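Local atomic coordinates of macro domain-containing protein (Thermosipho africanus, PDB entry 7OMU), a protein that is a fusion of a DarT-family domain and a macro domain in one chain, the macro domain carrying a bound adenosine-5-diphosphoribose. Residues P89-G101 against K289-D301. The protein carries 1 engineered substitution. Residues are numbered along the deposited sequence; the frame is centred on the assembly and turned at random.
Sequences PRNPMLYRLLVQG and KRESSLDAFLAED
Tyr95 of helix 92-99 reaches across to the short helix 294-298, and with it the DarT-family half of the chain meets the macro domain half: this is an interdomain contact in which helix 92-99 packs against the short helix 294-298 and the loop that follows it. The two short axes run roughly antiparallel, at 146°, and come within 9.8 Å of each other. Leu298 lays its CB over one face of the Tyr95 ring in a CH-pi contact, 3.9 Å from the ring centroid and displaced toward the rim, while Ala299 CB sits at the ring edge. With CG anti to the backbone N (chi1 -163°), the tyrosine carries its hydroxyl out to Asp295, where OH donates to OD1 over 3.1 Å, meeting the oxygen nearly along its C-O axis. The same OD1 also takes a salt bridge from Arg238, so one carboxylate oxygen is gripped twice, which probably favours its charged form. Alongside, Val99 CG1 packs 3.6 Å from Asp295 OD1. Ala299 CB nestles against the helix backbone, 3.8 Å from Arg96 CA. Just beyond, Glu300 N makes a weak hydrogen bond to Pro92 O, and Glu300 OE2 is tied to Asn128. Further out, Phe215 meets the Tyr95 ring edge-to-face, and Trp157 and Lys164 bond the carbonyls of Leu298 and Ala299. The guanidinium of Arg96 closes the contact, one of its faces turned to Glu300 O and its NH1 3.0 Å from Asp301 O.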
ATOM      1  N   PRO A  89       0.495   9.822  -3.622  1.00 80.75           N
ATOM      2  CA  PRO A  89       1.601   9.134  -4.294  1.00 82.60           C
ATOM      3  C   PRO A  89       1.673   7.623  -4.008  1.00 85.16           C
ATOM      4  O   PRO A  89       2.243   6.914  -4.824  1.00 86.48           O
ATOM      5  CB  PRO A  89       2.844   9.831  -3.723  1.00 82.75           C
ATOM      6  CG  PRO A  89       2.416  10.251  -2.333  1.00 82.47           C
ATOM      7  CD  PRO A  89       0.939  10.575  -2.439  1.00 80.79           C
ATOM      8  N   ARG A  90       1.124   7.172  -2.872  1.00 84.35           N
ATOM      9  CA  ARG A  90       1.049   5.735  -2.496  1.00 82.79           C
ATOM     10  C   ARG A  90      -0.074   5.094  -3.316  1.00 82.51           C
ATOM     11  O   ARG A  90      -1.150   4.828  -2.738  1.00 85.51           O
ATOM     12  CB  ARG A  90       0.822   5.601  -0.989  1.00 84.75           C
ATOM     13  CG  ARG A  90       0.991   4.192  -0.444  1.00 86.57           C
ATOM     14  CD  ARG A  90       0.754   4.171   1.056  1.00 87.31           C
ATOM     15  NE  ARG A  90       0.794   2.835   1.635  1.00 89.65           N
ATOM     16  CZ  ARG A  90      -0.188   1.933   1.545  1.00 95.90           C
ATOM     17  NH1 ARG A  90      -1.301   2.210   0.880  1.00100.34           N
ATOM     18  NH2 ARG A  90      -0.050   0.747   2.118  1.00 96.12           N
ATOM     19  N   ASN A  91       0.196   4.846  -4.606  1.00 79.04           N
ATOM     20  CA  ASN A  91      -0.814   4.567  -5.663  1.00 75.88           C
ATOM     21  C   ASN A  91      -0.270   3.530  -6.649  1.00 74.19           C
ATOM     22  O   ASN A  91       0.911   3.198  -6.611  1.00 74.16           O
ATOM     23  CB  ASN A  91      -1.206   5.877  -6.354  1.00 75.69           C
ATOM     24  CG  ASN A  91      -0.071   6.495  -7.144  1.00 76.98           C
ATOM     25  OD1 ASN A  91       0.645   5.808  -7.869  1.00 76.70           O
ATOM     26  ND2 ASN A  91       0.094   7.800  -7.019  1.00 80.76           N
ATOM     27  N   PRO A  92      -1.110   2.990  -7.567  1.00 73.31           N
ATOM     28  CA  PRO A  92      -0.669   2.006  -8.561  1.00 74.27           C
ATOM     29  C   PRO A  92       0.621   2.293  -9.344  1.00 75.88           C
ATOM     30  O   PRO A  92       1.279   1.344  -9.718  1.00 73.10           O
ATOM     31  CB  PRO A  92      -1.836   2.016  -9.560  1.00 72.95           C
ATOM     32  CG  PRO A  92      -3.037   2.257  -8.695  1.00 71.91           C
ATOM     33  CD  PRO A  92      -2.557   3.250  -7.662  1.00 71.93           C
ATOM     34  N   MET A  93       0.925   3.565  -9.613  1.00 80.58           N
ATOM     35  CA  MET A  93       2.132   3.968 -10.380  1.00 86.43           C
ATOM     36  C   MET A  93       3.368   3.640  -9.541  1.00 85.38           C
ATOM     37  O   MET A  93       4.249   2.910 -10.043  1.00 85.06           O
ATOM     38  CB  MET A  93       2.130   5.460 -10.723  1.00 96.90           C
ATOM     39  CG  MET A  93       3.314   5.879 -11.586  1.00105.89           C
ATOM     40  SD  MET A  93       3.443   4.858 -13.080  1.00123.36           S
ATOM     41  CE  MET A  93       2.520   5.871 -14.238  1.00122.34           C
ATOM     42  N   LEU A  94       3.421   4.146  -8.306  1.00 84.13           N
ATOM     43  CA  LEU A  94       4.539   3.880  -7.363  1.00 83.31           C
ATOM     44  C   LEU A  94       4.688   2.366  -7.172  1.00 81.54           C
ATOM     45  O   LEU A  94       5.832   1.872  -7.195  1.00 79.92           O
ATOM     46  CB  LEU A  94       4.275   4.579  -6.028  1.00 81.59           C
ATOM     47  CG  LEU A  94       5.406   4.475  -5.008  1.00 83.15           C
ATOM     48  CD1 LEU A  94       6.740   4.907  -5.602  1.00 85.92           C
ATOM     49  CD2 LEU A  94       5.095   5.310  -3.787  1.00 83.22           C
ATOM     50  N   TYR A  95       3.569   1.657  -7.021  1.00 80.69           N
ATOM     51  CA  TYR A  95       3.539   0.182  -6.875  1.00 82.67           C
ATOM     52  C   TYR A  95       4.108  -0.474  -8.136  1.00 85.48           C
ATOM     53  O   TYR A  95       4.871  -1.445  -7.994  1.00 86.07           O
ATOM     54  CB  TYR A  95       2.125  -0.330  -6.609  1.00 82.69           C
ATOM     55  CG  TYR A  95       2.116  -1.726  -6.048  1.00 85.05           C
ATOM     56  CD1 TYR A  95       2.283  -1.940  -4.691  1.00 87.68           C
ATOM     57  CD2 TYR A  95       1.996  -2.833  -6.874  1.00 85.80           C
ATOM     58  CE1 TYR A  95       2.291  -3.220  -4.163  1.00 91.27           C
ATOM     59  CE2 TYR A  95       2.008  -4.119  -6.362  1.00 87.29           C
ATOM     60  CZ  TYR A  95       2.153  -4.312  -5.001  1.00 90.98           C
ATOM     61  OH  TYR A  95       2.169  -5.572  -4.480  1.00 96.41           O
ATOM     62  N   ARG A  96       3.730   0.024  -9.318  1.00 88.45           N
ATOM     63  CA  ARG A  96       4.203  -0.503 -10.626  1.00 92.22           C
ATOM     64  C   ARG A  96       5.727  -0.389 -10.688  1.00 90.83           C
ATOM     65  O   ARG A  96       6.363  -1.357 -11.141  1.00 90.58           O
ATOM     66  CB  ARG A  96       3.568   0.236 -11.809  1.00 98.36           C
ATOM     67  CG  ARG A  96       4.317   0.065 -13.126  1.00103.95           C
ATOM     68  CD  ARG A  96       3.458   0.235 -14.352  1.00109.46           C
ATOM     69  NE  ARG A  96       3.863  -0.710 -15.385  1.00116.64           N
ATOM     70  CZ  ARG A  96       3.227  -0.915 -16.533  1.00127.68           C
ATOM     71  NH1 ARG A  96       2.135  -0.230 -16.832  1.00132.25           N
ATOM     72  NH2 ARG A  96       3.691  -1.808 -17.394  1.00132.83           N
ATOM     73  N   LEU A  97       6.280   0.752 -10.268  1.00 88.44           N
ATOM     74  CA  LEU A  97       7.741   1.015 -10.324  1.00 90.45           C
ATOM     75  C   LEU A  97       8.475   0.017  -9.424  1.00 91.25           C
ATOM     76  O   LEU A  97       9.549  -0.458  -9.832  1.00 97.58           O
ATOM     77  CB  LEU A  97       8.034   2.457  -9.895  1.00 89.74           C
ATOM     78  CG  LEU A  97       7.491   3.563 -10.799  1.00 89.58           C
ATOM     79  CD1 LEU A  97       8.146   4.885 -10.454  1.00 88.78           C
ATOM     80  CD2 LEU A  97       7.689   3.251 -12.277  1.00 93.80           C
ATOM     81  N   LEU A  98       7.915  -0.298  -8.255  1.00 91.32           N
ATOM     82  CA  LEU A  98       8.588  -1.138  -7.230  1.00 92.58           C
ATOM     83  C   LEU A  98       8.592  -2.606  -7.661  1.00 95.00           C
ATOM     84  O   LEU A  98       9.576  -3.293  -7.344  1.00103.90           O
ATOM     85  CB  LEU A  98       7.904  -0.954  -5.873  1.00 89.63           C
ATOM     86  CG  LEU A  98       8.183   0.383  -5.191  1.00 89.28           C
ATOM     87  CD1 LEU A  98       7.327   0.536  -3.948  1.00 88.19           C
ATOM     88  CD2 LEU A  98       9.665   0.534  -4.851  1.00 91.14           C
ATOM     89  N   VAL A  99       7.551  -3.069  -8.358  1.00 94.80           N
ATOM     90  CA  VAL A  99       7.451  -4.490  -8.808  1.00 97.87           C
ATOM     91  C   VAL A  99       8.209  -4.662 -10.130  1.00100.55           C
ATOM     92  O   VAL A  99       8.680  -5.782 -10.366  1.00105.80           O
ATOM     93  CB  VAL A  99       5.995  -4.992  -8.892  1.00 95.71           C
ATOM     94  CG1 VAL A  99       5.278  -4.804  -7.564  1.00 96.22           C
ATOM     95  CG2 VAL A  99       5.211  -4.354 -10.025  1.00 94.21           C
ATOM     96  N   GLN A 100       8.363  -3.596 -10.926  1.00102.79           N
ATOM     97  CA  GLN A 100       9.197  -3.583 -12.162  1.00106.31           C
ATOM     98  C   GLN A 100      10.693  -3.547 -11.805  1.00107.52           C
ATOM     99  O   GLN A 100      11.481  -3.130 -12.668  1.00108.90           O
ATOM    100  CB  GLN A 100       8.883  -2.366 -13.037  1.00110.54           C
ATOM    101  CG  GLN A 100       7.659  -2.512 -13.924  1.00114.56           C
ATOM    102  CD  GLN A 100       7.466  -1.284 -14.788  1.00120.32           C
ATOM    103  OE1 GLN A 100       7.850  -0.166 -14.433  1.00116.83           O
ATOM    104  NE2 GLN A 100       6.858  -1.485 -15.944  1.00124.65           N
ATOM    105  N   GLY A 101      11.078  -3.935 -10.583  1.00107.27           N
ATOM    106  CA  GLY A 101      12.484  -4.178 -10.206  1.00108.13           C
ATOM    107  C   GLY A 101      13.112  -3.025  -9.438  1.00105.84           C
ATOM    108  O   GLY A 101      14.079  -3.282  -8.702  1.00107.57           O
ATOM    109  N   LYS A 289      -5.632 -21.762  -2.331  1.00 89.65           N
ATOM    110  CA  LYS A 289      -4.410 -21.677  -3.170  1.00 90.72           C
ATOM    111  C   LYS A 289      -4.748 -20.896  -4.444  1.00 91.81           C
ATOM    112  O   LYS A 289      -4.721 -21.484  -5.532  1.00 96.22           O
ATOM    113  CB  LYS A 289      -3.851 -23.079  -3.425  1.00 92.37           C
ATOM    114  CG  LYS A 289      -3.334 -23.779  -2.176  1.00 93.02           C
ATOM    115  CD  LYS A 289      -2.676 -25.106  -2.453  1.00 96.67           C
ATOM    116  CE  LYS A 289      -2.347 -25.878  -1.196  1.00 98.72           C
ATOM    117  NZ  LYS A 289      -1.864 -27.243  -1.513  1.00103.73           N
ATOM    118  N   ARG A 290      -5.044 -19.607  -4.281  1.00 92.01           N
ATOM    119  CA  ARG A 290      -5.449 -18.652  -5.346  1.00 92.80           C
ATOM    120  C   ARG A 290      -4.302 -18.485  -6.350  1.00 96.16           C
ATOM    121  O   ARG A 290      -3.215 -18.030  -5.938  1.00 97.77           O
ATOM    122  CB  ARG A 290      -5.809 -17.315  -4.691  1.00 91.19           C
ATOM    123  CG  ARG A 290      -6.767 -16.442  -5.486  1.00 91.09           C
ATOM    124  CD  ARG A 290      -7.185 -15.249  -4.648  1.00 87.56           C
ATOM    125  NE  ARG A 290      -6.513 -14.031  -5.057  1.00 85.36           N
ATOM    126  CZ  ARG A 290      -7.120 -12.968  -5.564  1.00 86.75           C
ATOM    127  NH1 ARG A 290      -8.429 -12.964  -5.727  1.00 86.04           N
ATOM    128  NH2 ARG A 290      -6.415 -11.904  -5.907  1.00 90.96           N
ATOM    129  N   GLU A 291      -4.541 -18.823  -7.622  1.00100.25           N
ATOM    130  CA  GLU A 291      -3.523 -18.773  -8.710  1.00103.35           C
ATOM    131  C   GLU A 291      -3.459 -17.357  -9.300  1.00105.01           C
ATOM    132  O   GLU A 291      -2.612 -17.132 -10.182  1.00110.75           O
ATOM    133  CB  GLU A 291      -3.815 -19.840  -9.769  1.00105.36           C
ATOM    134  CG  GLU A 291      -3.513 -21.249  -9.274  1.00108.21           C
ATOM    135  CD  GLU A 291      -3.701 -22.379 -10.274  1.00112.49           C
ATOM    136  OE1 GLU A 291      -3.269 -22.219 -11.439  1.00113.68           O
ATOM    137  OE2 GLU A 291      -4.272 -23.427  -9.879  1.00113.06           O
ATOM    138  N   SER A 292      -4.298 -16.437  -8.814  1.00106.84           N
ATOM    139  CA  SER A 292      -4.348 -15.008  -9.230  1.00106.73           C
ATOM    140  C   SER A 292      -3.034 -14.315  -8.845  1.00103.44           C
ATOM    141  O   SER A 292      -2.448 -14.696  -7.816  1.00104.41           O
ATOM    142  CB  SER A 292      -5.551 -14.304  -8.619  1.00109.00           C
ATOM    143  OG  SER A 292      -5.997 -13.222  -9.426  1.00112.00           O
ATOM    144  N   SER A 293      -2.596 -13.348  -9.658  1.00102.31           N
ATOM    145  CA  SER A 293      -1.385 -12.512  -9.443  1.00101.61           C
ATOM    146  C   SER A 293      -1.780 -11.185  -8.784  1.00 99.06           C
ATOM    147  O   SER A 293      -2.550 -10.425  -9.402  1.00 97.31           O
ATOM    148  CB  SER A 293      -0.656 -12.271 -10.737  1.00102.16           C
ATOM    149  OG  SER A 293       0.287 -11.222 -10.585  1.00101.92           O
ATOM    150  N   LEU A 294      -1.248 -10.912  -7.590  1.00 97.35           N
ATOM    151  CA  LEU A 294      -1.600  -9.722  -6.769  1.00 96.51           C
ATOM    152  C   LEU A 294      -0.952  -8.468  -7.367  1.00 97.90           C
ATOM    153  O   LEU A 294      -1.577  -7.395  -7.287  1.00 96.88           O
ATOM    154  CB  LEU A 294      -1.138  -9.950  -5.327  1.00 96.15           C
ATOM    155  CG  LEU A 294      -1.644  -8.934  -4.302  1.00 94.92           C
ATOM    156  CD1 LEU A 294      -3.158  -9.006  -4.154  1.00 93.80           C
ATOM    157  CD2 LEU A 294      -0.971  -9.143  -2.953  1.00 95.13           C
ATOM    158  N   ASP A 295       0.251  -8.605  -7.934  1.00101.90           N
ATOM    159  CA  ASP A 295       1.033  -7.490  -8.538  1.00102.49           C
ATOM    160  C   ASP A 295       0.278  -6.913  -9.742  1.00102.70           C
ATOM    161  O   ASP A 295       0.217  -5.685  -9.858  1.00 99.53           O
ATOM    162  CB  ASP A 295       2.438  -7.951  -8.935  1.00104.02           C
ATOM    163  CG  ASP A 295       3.392  -8.084  -7.759  1.00106.04           C
ATOM    164  OD1 ASP A 295       3.067  -7.553  -6.671  1.00103.75           O
ATOM    165  OD2 ASP A 295       4.457  -8.720  -7.936  1.00107.25           O
ATOM    166  N   ALA A 296      -0.278  -7.772 -10.597  1.00108.10           N
ATOM    167  CA  ALA A 296      -1.061  -7.386 -11.794  1.00111.79           C
ATOM    168  C   ALA A 296      -2.270  -6.533 -11.384  1.00113.48           C
ATOM    169  O   ALA A 296      -2.505  -5.504 -12.039  1.00114.94           O
ATOM    170  CB  ALA A 296      -1.477  -8.619 -12.559  1.00113.57           C
ATOM    171  N   PHE A 297      -3.008  -6.936 -10.344  1.00118.09           N
ATOM    172  CA  PHE A 297      -4.217  -6.219  -9.852  1.00124.05           C
ATOM    173  C   PHE A 297      -3.805  -4.871  -9.243  1.00119.07           C
ATOM    174  O   PHE A 297      -4.437  -3.855  -9.583  1.00118.54           O
ATOM    175  CB  PHE A 297      -5.021  -7.066  -8.858  1.00135.42           C
ATOM    176  CG  PHE A 297      -5.786  -8.242  -9.435  1.00152.51           C
ATOM    177  CD1 PHE A 297      -5.944  -8.419 -10.807  1.00157.28           C
ATOM    178  CD2 PHE A 297      -6.386  -9.168  -8.588  1.00156.57           C
ATOM    179  CE1 PHE A 297      -6.653  -9.500 -11.312  1.00159.77           C
ATOM    180  CE2 PHE A 297      -7.101 -10.245  -9.096  1.00157.00           C
ATOM    181  CZ  PHE A 297      -7.233 -10.409 -10.456  1.00159.91           C
ATOM    182  N   LEU A 298      -2.775  -4.852  -8.390  1.00114.44           N
ATOM    183  CA  LEU A 298      -2.363  -3.640  -7.627  1.00110.69           C
ATOM    184  C   LEU A 298      -1.624  -2.650  -8.538  1.00111.13           C
ATOM    185  O   LEU A 298      -1.967  -1.456  -8.496  1.00109.70           O
ATOM    186  CB  LEU A 298      -1.496  -4.056  -6.434  1.00109.84           C
ATOM    187  CG  LEU A 298      -2.222  -4.813  -5.320  1.00108.38           C
ATOM    188  CD1 LEU A 298      -1.267  -5.149  -4.183  1.00106.83           C
ATOM    189  CD2 LEU A 298      -3.410  -4.022  -4.795  1.00107.07           C
ATOM    190  N   ALA A 299      -0.643  -3.110  -9.323  1.00113.01           N
ATOM    191  CA  ALA A 299       0.190  -2.260 -10.210  1.00110.67           C
ATOM    192  C   ALA A 299      -0.655  -1.732 -11.371  1.00112.13           C
ATOM    193  O   ALA A 299      -1.625  -2.410 -11.749  1.00115.25           O
ATOM    194  CB  ALA A 299       1.376  -3.032 -10.726  1.00109.39           C
ATOM    195  N   GLU A 300      -0.287  -0.566 -11.913  1.00114.36           N
ATOM    196  CA  GLU A 300      -0.909   0.023 -13.130  1.00117.51           C
ATOM    197  C   GLU A 300      -0.627  -0.900 -14.322  1.00121.41           C
ATOM    198  O   GLU A 300       0.526  -1.347 -14.468  1.00121.95           O
ATOM    199  CB  GLU A 300      -0.374   1.434 -13.363  1.00119.08           C
ATOM    200  CG  GLU A 300      -1.223   2.264 -14.311  1.00123.71           C
ATOM    201  CD  GLU A 300      -0.556   3.556 -14.764  1.00127.42           C
ATOM    202  OE1 GLU A 300       0.349   4.029 -14.043  1.00126.51           O
ATOM    203  OE2 GLU A 300      -0.946   4.093 -15.830  1.00127.53           O
ATOM    204  N   ASP A 301      -1.655  -1.190 -15.123  1.00128.88           N
ATOM    205  CA  ASP A 301      -1.592  -2.068 -16.327  1.00136.33           C
ATOM    206  C   ASP A 301      -1.388  -1.204 -17.580  1.00132.74           C
ATOM    207  O   ASP A 301      -0.781  -0.123 -17.443  1.00126.02           O
ATOM    208  CB  ASP A 301      -2.848  -2.940 -16.453  1.00141.95           C
ATOM    209  CG  ASP A 301      -4.152  -2.207 -16.179  1.00144.00           C
ATOM    210  OD1 ASP A 301      -4.106  -0.973 -15.952  1.00146.24           O
ATOM    211  OD2 ASP A 301      -5.200  -2.871 -16.192  1.00144.24           O
TER